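Side-chain contact in dipicolinate synthase subunit A (Bacillus halodurans, PDB 3D4O), which is probably an NAD(P)-dependent oxidoreductase subunit that takes part in making dipicolinic acid, the calcium-chelating compound of bacterial spores: residues Glu233-Ser236 and His237-Val240. Numbering follows the deposited sequence.
Sequences EMPS and HTFV
P235 and T238 are the end residues of a type I beta turn that leads from helix 228-233 into strand 239-242, one of the parallel strands of the Rossmann-type C-terminal domain. Their CA atoms lie 5.5 Å apart, and T238 N donates to P235 O at 3.1 Å with an N-H...O angle of 161°, which establishes the turn; the helix-like backbone torsions of S236 and H237 make it type I. The T238 hydroxyl reaches the same acceptor, OG1 to P235 O being 2.7 Å, but V214 O is also within its reach, and the single proton can serve one carbonyl at a time. With chi1 at -50°, OG1 lies beside its own backbone N and next to the proline ring, while CG2, anti to that N, is turned to the methyl of M234. This selenomethionine bends at chi3 (19°, nearly eclipsed) and brings CE to T238 CB at 3.3 Å and T238 CG2 at 3.4 Å, a closeness that may reflect strain or an imperfectly placed methyl; CE also meets V240 CG2 at 3.8 Å. On the turn's exposed side the H237 imidazole crosses P235 obliquely, CE1 lying 3.4 Å from P235 CB, and D215 OD1 binds its NE2. A water donates to both S236 O and T238 O, linking two carbonyls just before the strand. The T238 amide thus closes the turn, its hydroxyl a possible second donor, while the methyl groups of M234, T238 and V240 gather on the buried side.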
loop_
_atom_site.group_PDB
_atom_site.type_symbol
_atom_site.label_atom_id
_atom_site.label_comp_id
_atom_site.label_asym_id
_atom_site.label_seq_id
_atom_site.Cartn_x
_atom_site.Cartn_y
_atom_site.Cartn_z
ATOM N N GLU C 233 22.263 -5.977 13.168
ATOM C CA GLU C 233 22.948 -4.866 12.466
ATOM C C GLU C 233 22.010 -3.933 11.734
ATOM O O GLU C 233 22.397 -2.874 11.244
ATOM C CB GLU C 233 23.993 -5.428 11.490
ATOM C CG GLU C 233 25.307 -5.771 12.210
ATOM C CD GLU C 233 25.993 -4.509 12.713
ATOM O OE1 GLU C 233 26.145 -3.561 11.908
ATOM O OE2 GLU C 233 26.351 -4.450 13.914
HETATM N N MSE C 234 20.757 -4.328 11.667
HETATM C CA MSE C 234 19.747 -3.530 10.935
HETATM C C MSE C 234 19.301 -2.312 11.698
HETATM O O MSE C 234 19.412 -2.280 12.902
HETATM C CB MSE C 234 18.505 -4.366 10.620
HETATM C CG MSE C 234 18.702 -5.271 9.448
HETATM SE SE MSE C 234 17.180 -6.459 9.149
HETATM C CE MSE C 234 15.807 -5.549 10.114
ATOM N N PRO C 235 18.819 -1.292 10.983
ATOM C CA PRO C 235 18.262 -0.152 11.683
ATOM C C PRO C 235 17.047 -0.597 12.466
ATOM O O PRO C 235 16.314 -1.495 12.051
ATOM C CB PRO C 235 17.821 0.782 10.537
ATOM C CG PRO C 235 18.621 0.368 9.370
ATOM C CD PRO C 235 18.783 -1.110 9.521
ATOM N N SER C 236 16.849 0.071 13.586
ATOM C CA SER C 236 15.737 -0.190 14.498
ATOM C C SER C 236 14.348 -0.042 13.893
ATOM O O SER C 236 13.391 -0.628 14.346
ATOM C CB SER C 236 15.858 0.772 15.691
ATOM O OG SER C 236 14.730 0.665 16.523
ATOM N N HIS C 237 14.254 0.745 12.843
ATOM C CA HIS C 237 12.957 1.028 12.208
ATOM C C HIS C 237 12.687 0.127 11.009
ATOM O O HIS C 237 11.659 0.245 10.362
ATOM C CB HIS C 237 12.924 2.471 11.724
ATOM C CG HIS C 237 13.885 2.733 10.612
ATOM N ND1 HIS C 237 15.148 3.243 10.824
ATOM C CD2 HIS C 237 13.788 2.494 9.279
ATOM C CE1 HIS C 237 15.778 3.330 9.663
ATOM N NE2 HIS C 237 14.982 2.862 8.711
ATOM N N THR C 238 13.606 -0.796 10.729
ATOM C CA THR C 238 13.471 -1.628 9.540
ATOM C C THR C 238 12.189 -2.456 9.575
ATOM O O THR C 238 11.762 -2.932 10.614
ATOM C CB THR C 238 14.635 -2.570 9.338
ATOM O OG1 THR C 238 15.849 -1.837 9.429
ATOM C CG2 THR C 238 14.563 -3.191 7.953
ATOM N N PHE C 239 11.594 -2.607 8.402
ATOM C CA PHE C 239 10.394 -3.437 8.245
ATOM C C PHE C 239 10.761 -4.658 7.397
ATOM O O PHE C 239 11.214 -4.541 6.261
ATOM C CB PHE C 239 9.280 -2.613 7.617
ATOM C CG PHE C 239 7.976 -3.364 7.412
ATOM C CD1 PHE C 239 7.553 -4.322 8.300
ATOM C CD2 PHE C 239 7.147 -3.029 6.364
ATOM C CE1 PHE C 239 6.368 -4.978 8.108
ATOM C CE2 PHE C 239 5.941 -3.650 6.190
ATOM C CZ PHE C 239 5.542 -4.625 7.077
ATOM N N VAL C 240 10.602 -5.832 7.983
ATOM C CA VAL C 240 10.909 -7.071 7.267
ATOM C C VAL C 240 9.614 -7.741 6.831
ATOM O O VAL C 240 8.797 -8.091 7.656
ATOM C CB VAL C 240 11.661 -8.112 8.120
ATOM C CG1 VAL C 240 11.768 -9.434 7.331
ATOM C CG2 VAL C 240 13.058 -7.599 8.575
HETATM O O HOH W 1 11.287 -1.971 13.055
#